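PDB 2QGM: succinoglycan biosynthesis protein from Bacillus cereus ATCC 14579, which is of unproven function but belongs to the erythromycin esterase family, whose best-known members hydrolyse the lactone ring of macrolide antibiotics. Local coordinates for residues G210-Y215 and T267-P272; I310-I315 and Q429-F434; K402-L407 and Y421-L426. All blocks are in the same frame, centred on the assembly; numbering follows the deposited sequence.

In the fold
The three contacts fall into a distant one and a close pair. Contact 1 sits in a helical region, its centre about 28 Å from that of contact 2 and about 33 Å from that of contact 3. Contacts 2 and 3 have centres about 11 Å apart and touch. Contact 2 closes a long loop of chain, and the two-stranded sheet of contact 3 is nested inside it. I315 of contact 2 joins them, its CD1 lying 3.8 Å from L407 CD2, while I433 packs on L426 and the Q429 amide approaches the T424 hydroxyl. Through strand 432-439, contact 2 also reaches the central mixed sheet.

Contact 1 of 3, residues G210-Y215 and T267-P272; sequences GSIQEY and TTMLLP
L270 turns its side chain into the angle between I212 and Y215, where the C-terminal end of helix 253-269 packs against the short helix 212-215 through apolar side chains. Its backbone is the first to leave the helical path, yet its bond from CA to CB still points toward 210-215. L270 CB begins the contact beside the tyrosine, 3.8 Å from Y215 CD1. With CG anti to the carbonyl carbon (chi1 -62°), the two methyls end against I212, one of them also against Y215. L270 CD1 is wedged between the two partners, 3.5 Å from I212 CD1 and 3.6 Å from Y215 CD1. L270 CD2 meets the isoleucine's other branch, 3.7 Å from I212 CG2. A branched leucine suits this place because its two methyls engage both branches of I212 while one of them also meets the ring. M269, present as selenomethionine, crosses I212 at about a right angle and brings its CE to 3.5 Å from I212 CD1.

Beyond the ring, Y215 and F266 stack edge-to-face, and F226 of helix 220-236 also packs on Y215. S211 caps the short helix by accepting a weak bond from E214 N. The phenol is served by a water lying in the ring plane: Y215 OH donates to it at 2.9 Å, and the water donates to T267 O at 2.6 Å.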
# COMPACT_ATOMS: atom_id res chain seq x y z
N GLY A 210 2.15 -9.82 -19.15
CA GLY A 210 1.76 -8.43 -19.30
C GLY A 210 0.63 -7.96 -18.40
O GLY A 210 0.52 -6.77 -18.10
N SER A 211 -0.22 -8.90 -17.98
CA SER A 211 -1.34 -8.60 -17.10
C SER A 211 -1.93 -9.91 -16.60
O SER A 211 -1.68 -10.97 -17.19
CB SER A 211 -2.42 -7.79 -17.84
OG SER A 211 -3.03 -8.55 -18.88
N ILE A 212 -2.71 -9.84 -15.53
CA ILE A 212 -3.34 -11.03 -14.96
C ILE A 212 -4.28 -11.64 -15.99
O ILE A 212 -4.32 -12.86 -16.18
CB ILE A 212 -4.18 -10.68 -13.71
CG1 ILE A 212 -3.29 -10.05 -12.64
CG2 ILE A 212 -4.82 -11.93 -13.15
CD1 ILE A 212 -2.16 -10.94 -12.19
N GLN A 213 -5.04 -10.76 -16.65
CA GLN A 213 -6.01 -11.16 -17.66
C GLN A 213 -5.45 -12.05 -18.76
O GLN A 213 -6.03 -13.08 -19.08
CB GLN A 213 -6.65 -9.90 -18.26
CG GLN A 213 -7.74 -10.17 -19.28
CD GLN A 213 -8.48 -8.90 -19.67
OE1 GLN A 213 -7.86 -7.91 -20.06
NE2 GLN A 213 -9.80 -8.93 -19.58
N GLU A 214 -4.31 -11.66 -19.35
CA GLU A 214 -3.73 -12.47 -20.41
C GLU A 214 -3.08 -13.74 -19.90
O GLU A 214 -3.05 -14.75 -20.60
CB GLU A 214 -2.72 -11.65 -21.23
CG GLU A 214 -1.48 -11.21 -20.49
CD GLU A 214 -0.53 -10.42 -21.38
OE1 GLU A 214 0.03 -11.01 -22.34
OE2 GLU A 214 -0.33 -9.21 -21.13
N TYR A 215 -2.56 -13.71 -18.68
CA TYR A 215 -1.92 -14.91 -18.14
C TYR A 215 -2.98 -15.96 -17.81
O TYR A 215 -2.77 -17.15 -18.02
CB TYR A 215 -1.09 -14.58 -16.90
CG TYR A 215 -0.21 -15.73 -16.44
CD1 TYR A 215 -0.69 -16.70 -15.57
CD2 TYR A 215 1.10 -15.85 -16.90
CE1 TYR A 215 0.11 -17.78 -15.17
CE2 TYR A 215 1.91 -16.92 -16.52
CZ TYR A 215 1.41 -17.88 -15.65
OH TYR A 215 2.20 -18.95 -15.28
N THR A 267 3.52 -16.73 -10.93
CA THR A 267 3.07 -17.97 -11.57
C THR A 267 2.37 -18.91 -10.58
O THR A 267 1.61 -19.79 -10.99
CB THR A 267 4.26 -18.72 -12.21
OG1 THR A 267 5.19 -19.11 -11.20
CG2 THR A 267 4.95 -17.83 -13.24
N THR A 268 2.65 -18.74 -9.29
CA THR A 268 2.04 -19.58 -8.26
C THR A 268 0.66 -19.04 -7.89
O THR A 268 -0.29 -19.80 -7.68
CB THR A 268 2.92 -19.62 -6.99
OG1 THR A 268 4.22 -20.12 -7.32
CG2 THR A 268 2.29 -20.52 -5.93
N MSE A 269 0.56 -17.72 -7.81
CA MSE A 269 -0.68 -17.03 -7.48
C MSE A 269 -1.78 -17.28 -8.51
O MSE A 269 -2.96 -17.41 -8.16
CB MSE A 269 -0.38 -15.53 -7.38
CG MSE A 269 -1.57 -14.60 -7.32
SE MSE A 269 -0.97 -12.74 -7.43
CE MSE A 269 -0.91 -12.62 -9.37
N LEU A 270 -1.39 -17.37 -9.78
CA LEU A 270 -2.35 -17.56 -10.86
C LEU A 270 -2.50 -18.99 -11.34
O LEU A 270 -3.06 -19.23 -12.41
CB LEU A 270 -1.99 -16.65 -12.04
CG LEU A 270 -2.02 -15.15 -11.72
CD1 LEU A 270 -1.61 -14.36 -12.96
CD2 LEU A 270 -3.42 -14.73 -11.26
N LEU A 271 -2.02 -19.94 -10.55
CA LEU A 271 -2.13 -21.35 -10.90
C LEU A 271 -3.59 -21.79 -10.70
O LEU A 271 -4.17 -22.43 -11.58
CB LEU A 271 -1.20 -22.18 -10.02
CG LEU A 271 -1.06 -23.67 -10.34
CD1 LEU A 271 -0.55 -23.84 -11.76
CD2 LEU A 271 -0.10 -24.32 -9.35
N PRO A 272 -4.20 -21.44 -9.55
CA PRO A 272 -5.59 -21.84 -9.32
C PRO A 272 -6.52 -21.27 -10.39
O PRO A 272 -6.13 -20.38 -11.16
CB PRO A 272 -5.89 -21.28 -7.93
CG PRO A 272 -4.56 -21.30 -7.26
CD PRO A 272 -3.65 -20.78 -8.35
O HOH W 1 1.06 -20.72 -13.33

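Contact 2 of 3, residues I310-I315 and Q429-F434; sequences IAKGII and QFDIIF
K312 joins Q429 and D431 where the loop following helix 307-310 lies against the turn that leads into strand 432-439 of the central mixed sheet. Its backbone makes a nearly straight bond, K312 N to Q429 O at 3.0 Å with 174° at the hydrogen, in the carbonyl plane on a lone pair. The side chain then passes over the same carbonyl and bends at chi3 (-74°), which carries the ammonium across to the carboxylate. The salt bridge from K312 NZ to D431 OD1 is 2.8 Å long and comes from above the carboxylate plane. A long, flexible lysine suits this span, and L427 O gives its charge a second partner.

Beside the polar pair lies an apolar patch. The F430 ring receives I310 CD1 at 3.8 Å from its CE1, with A311 CB close to the same ring atom and I315 CD1 near CZ. Q429 CB covers one face of that ring, over its centre, while the glutamine's amide rests on the backbone of G313 and I314, where glycine has no side chain to intervene.

Farther out, Y336 OH bonds to I310 O and N390 ND2 to F430 O. Strand 336-344 fixes the aspartate itself, for D431 OD2 accepts from T338 N.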
# COMPACT_ATOMS: atom_id res chain seq x y z
N ILE A 310 -4.16 -2.67 3.99
CA ILE A 310 -3.40 -2.49 5.22
C ILE A 310 -4.17 -2.85 6.49
O ILE A 310 -3.57 -3.06 7.55
CB ILE A 310 -2.85 -1.04 5.35
CG1 ILE A 310 -3.98 -0.03 5.45
CG2 ILE A 310 -1.95 -0.73 4.15
CD1 ILE A 310 -4.37 0.32 6.88
N ALA A 311 -5.50 -2.95 6.38
CA ALA A 311 -6.37 -3.26 7.52
C ALA A 311 -6.07 -4.58 8.24
O ALA A 311 -5.62 -5.55 7.64
CB ALA A 311 -7.83 -3.27 7.07
N LYS A 312 -6.33 -4.59 9.54
CA LYS A 312 -6.11 -5.77 10.35
C LYS A 312 -7.14 -6.85 10.04
O LYS A 312 -6.87 -8.04 10.24
CB LYS A 312 -6.19 -5.40 11.83
CG LYS A 312 -5.13 -4.40 12.26
CD LYS A 312 -5.25 -4.04 13.73
CE LYS A 312 -6.45 -3.14 14.00
NZ LYS A 312 -6.52 -2.74 15.44
N GLY A 313 -8.30 -6.44 9.56
CA GLY A 313 -9.35 -7.39 9.25
C GLY A 313 -9.98 -7.27 7.88
O GLY A 313 -9.38 -6.73 6.95
N ILE A 314 -11.20 -7.78 7.75
CA ILE A 314 -11.93 -7.76 6.48
C ILE A 314 -13.03 -6.71 6.41
O ILE A 314 -13.95 -6.70 7.22
CB ILE A 314 -12.58 -9.12 6.20
CG1 ILE A 314 -13.02 -9.76 7.53
CG2 ILE A 314 -11.61 -10.01 5.43
CD1 ILE A 314 -14.02 -10.90 7.39
N ILE A 315 -12.93 -5.84 5.41
CA ILE A 315 -13.93 -4.81 5.21
C ILE A 315 -14.90 -5.25 4.12
O ILE A 315 -16.11 -5.25 4.32
CB ILE A 315 -13.26 -3.48 4.80
CG1 ILE A 315 -12.32 -3.02 5.91
CG2 ILE A 315 -14.32 -2.43 4.53
CD1 ILE A 315 -11.63 -1.71 5.60
N GLN A 429 -10.34 -2.79 12.32
CA GLN A 429 -9.56 -2.58 11.11
C GLN A 429 -8.32 -1.72 11.28
O GLN A 429 -7.26 -2.03 10.72
CB GLN A 429 -10.45 -1.93 10.04
CG GLN A 429 -11.78 -2.64 9.85
CD GLN A 429 -11.60 -4.04 9.35
OE1 GLN A 429 -12.56 -4.84 9.34
NE2 GLN A 429 -10.39 -4.38 8.94
N PHE A 430 -8.43 -0.64 12.06
CA PHE A 430 -7.31 0.28 12.23
C PHE A 430 -6.94 0.64 13.66
O PHE A 430 -7.81 0.91 14.50
CB PHE A 430 -7.62 1.59 11.48
CG PHE A 430 -8.20 1.39 10.09
CD1 PHE A 430 -7.49 0.71 9.10
CD2 PHE A 430 -9.45 1.93 9.77
CE1 PHE A 430 -8.01 0.57 7.81
CE2 PHE A 430 -9.98 1.80 8.48
CZ PHE A 430 -9.25 1.12 7.50
N ASP A 431 -5.64 0.67 13.95
CA ASP A 431 -5.17 1.04 15.28
C ASP A 431 -5.35 2.55 15.41
O ASP A 431 -5.78 3.07 16.44
CB ASP A 431 -3.68 0.71 15.45
CG ASP A 431 -3.39 -0.78 15.40
OD1 ASP A 431 -4.07 -1.54 16.12
OD2 ASP A 431 -2.47 -1.19 14.66
N ILE A 432 -5.02 3.24 14.32
CA ILE A 432 -5.05 4.69 14.22
C ILE A 432 -5.70 5.11 12.91
O ILE A 432 -5.69 4.36 11.94
CB ILE A 432 -3.60 5.24 14.22
CG1 ILE A 432 -2.88 4.82 15.49
CG2 ILE A 432 -3.59 6.77 14.11
CD1 ILE A 432 -1.37 4.94 15.40
N ILE A 433 -6.28 6.30 12.90
CA ILE A 433 -6.86 6.82 11.67
C ILE A 433 -6.52 8.29 11.56
O ILE A 433 -6.27 8.96 12.57
CB ILE A 433 -8.42 6.70 11.62
CG1 ILE A 433 -9.05 7.48 12.78
CG2 ILE A 433 -8.84 5.24 11.65
CD1 ILE A 433 -10.53 7.72 12.58
N PHE A 434 -6.42 8.78 10.33
CA PHE A 434 -6.22 10.20 10.11
C PHE A 434 -7.42 10.60 9.28
O PHE A 434 -7.67 10.06 8.20
CB PHE A 434 -4.87 10.54 9.42
CG PHE A 434 -4.72 10.01 8.01
CD1 PHE A 434 -4.94 10.82 6.90
CD2 PHE A 434 -4.27 8.70 7.80
CE1 PHE A 434 -4.71 10.35 5.60
CE2 PHE A 434 -4.05 8.22 6.51
CZ PHE A 434 -4.26 9.04 5.41

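Contact 3 of 3, residues K402-L407 and Y421-L426; sequences KAKRPL and YFDTSL
L407 N donates to F422 O at 2.7 Å, a short bond though bent to 137° at the hydrogen, in a two-stranded antiparallel sheet formed by 404-408 and 421-425. F422 N returns a bond to L407 O at 2.8 Å, so the two residues form a hydrogen-bonded pair. R405 and T424 form the next such pair, with R405 N to T424 O at 2.9 Å and T424 N to R405 O at 3.2 Å. P406 stands between them opposite D423 in a non-hydrogen-bonded pair, a place where proline's lack of an N-H costs this ladder nothing.

On the face of L407 and T424 the packing is apolar. L407 CG lies anti to the backbone N (chi1 176°), and the branch it carries sets CD1 at 3.7 Å from L426 CD1, while L407 CB is 3.8 Å from T424 CG2. F374 of helix 374-380 also touches L426 and R405. The arginine folds back along its own strand, its NH1 donating to K404 O while A403 CB lies above one guanidinium face, offset toward its rim.

A403 O receives only a CA-H contact from S425 CA, at 3.4 Å. S425 caps the helix that follows: its OG bonds to E428 N and also to V401 O.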
# COMPACT_ATOMS: atom_id res chain seq x y z
N LYS A 402 -15.44 0.35 18.70
CA LYS A 402 -15.56 -1.09 18.87
C LYS A 402 -16.90 -1.62 18.36
O LYS A 402 -17.09 -2.83 18.21
CB LYS A 402 -15.39 -1.48 20.34
CG LYS A 402 -13.96 -1.36 20.86
CD LYS A 402 -13.88 -1.68 22.34
CE LYS A 402 -12.44 -1.67 22.84
NZ LYS A 402 -11.64 -2.77 22.24
N ALA A 403 -17.84 -0.72 18.11
CA ALA A 403 -19.16 -1.09 17.63
C ALA A 403 -19.14 -1.27 16.11
O ALA A 403 -18.21 -0.81 15.44
CB ALA A 403 -20.17 -0.01 18.01
N LYS A 404 -20.15 -1.94 15.58
CA LYS A 404 -20.23 -2.15 14.14
C LYS A 404 -21.09 -1.08 13.49
O LYS A 404 -22.25 -0.88 13.86
CB LYS A 404 -20.80 -3.54 13.81
CG LYS A 404 -19.87 -4.70 14.13
CD LYS A 404 -20.38 -5.99 13.50
CE LYS A 404 -19.50 -7.18 13.86
NZ LYS A 404 -18.07 -6.95 13.51
N ARG A 405 -20.51 -0.39 12.51
CA ARG A 405 -21.20 0.67 11.79
C ARG A 405 -20.68 0.71 10.36
O ARG A 405 -19.63 0.14 10.07
CB ARG A 405 -20.92 2.03 12.45
CG ARG A 405 -21.29 2.12 13.93
CD ARG A 405 -22.78 2.36 14.13
NE ARG A 405 -23.08 2.76 15.51
CZ ARG A 405 -23.41 1.93 16.49
NH1 ARG A 405 -23.48 0.62 16.27
NH2 ARG A 405 -23.66 2.40 17.70
N PRO A 406 -21.41 1.37 9.46
CA PRO A 406 -20.95 1.44 8.07
C PRO A 406 -19.61 2.15 7.97
O PRO A 406 -19.38 3.16 8.64
CB PRO A 406 -22.06 2.22 7.38
CG PRO A 406 -23.28 1.86 8.18
CD PRO A 406 -22.76 1.95 9.60
N LEU A 407 -18.72 1.61 7.14
CA LEU A 407 -17.41 2.21 6.93
C LEU A 407 -17.25 2.41 5.43
O LEU A 407 -17.44 1.48 4.65
CB LEU A 407 -16.29 1.31 7.44
CG LEU A 407 -14.86 1.81 7.19
CD1 LEU A 407 -14.58 3.04 8.04
CD2 LEU A 407 -13.86 0.71 7.53
N TYR A 421 -20.17 1.27 1.19
CA TYR A 421 -20.20 1.29 2.65
C TYR A 421 -20.23 -0.15 3.14
O TYR A 421 -20.95 -0.99 2.58
CB TYR A 421 -21.42 2.06 3.16
CG TYR A 421 -21.16 3.55 3.22
CD1 TYR A 421 -20.35 4.09 4.22
CD2 TYR A 421 -21.68 4.41 2.26
CE1 TYR A 421 -20.07 5.46 4.25
CE2 TYR A 421 -21.41 5.77 2.28
CZ TYR A 421 -20.60 6.29 3.28
OH TYR A 421 -20.33 7.64 3.29
N PHE A 422 -19.45 -0.44 4.17
CA PHE A 422 -19.35 -1.78 4.71
C PHE A 422 -19.46 -1.83 6.23
O PHE A 422 -18.79 -1.08 6.94
CB PHE A 422 -18.03 -2.39 4.27
CG PHE A 422 -17.88 -2.48 2.78
CD1 PHE A 422 -18.32 -3.61 2.09
CD2 PHE A 422 -17.33 -1.42 2.06
CE1 PHE A 422 -18.23 -3.67 0.69
CE2 PHE A 422 -17.23 -1.48 0.66
CZ PHE A 422 -17.69 -2.60 -0.02
N ASP A 423 -20.32 -2.72 6.71
CA ASP A 423 -20.54 -2.87 8.14
C ASP A 423 -19.36 -3.57 8.82
O ASP A 423 -19.04 -4.72 8.51
CB ASP A 423 -21.83 -3.65 8.39
CG ASP A 423 -22.22 -3.65 9.85
OD1 ASP A 423 -21.52 -4.30 10.65
OD2 ASP A 423 -23.22 -2.99 10.20
N THR A 424 -18.74 -2.87 9.76
CA THR A 424 -17.59 -3.40 10.48
C THR A 424 -17.24 -2.49 11.66
O THR A 424 -17.90 -1.48 11.89
CB THR A 424 -16.36 -3.53 9.55
OG1 THR A 424 -15.28 -4.14 10.26
CG2 THR A 424 -15.92 -2.16 9.06
N SER A 425 -16.19 -2.86 12.38
CA SER A 425 -15.72 -2.08 13.52
C SER A 425 -14.47 -1.32 13.11
O SER A 425 -13.59 -1.88 12.46
CB SER A 425 -15.41 -3.00 14.70
OG SER A 425 -14.47 -2.42 15.58
N LEU A 426 -14.39 -0.05 13.49
CA LEU A 426 -13.23 0.76 13.13
C LEU A 426 -11.94 0.26 13.78
O LEU A 426 -10.93 0.12 13.10
CB LEU A 426 -13.47 2.23 13.48
CG LEU A 426 -12.52 3.21 12.79
CD1 LEU A 426 -12.80 3.26 11.28
CD2 LEU A 426 -12.69 4.58 13.41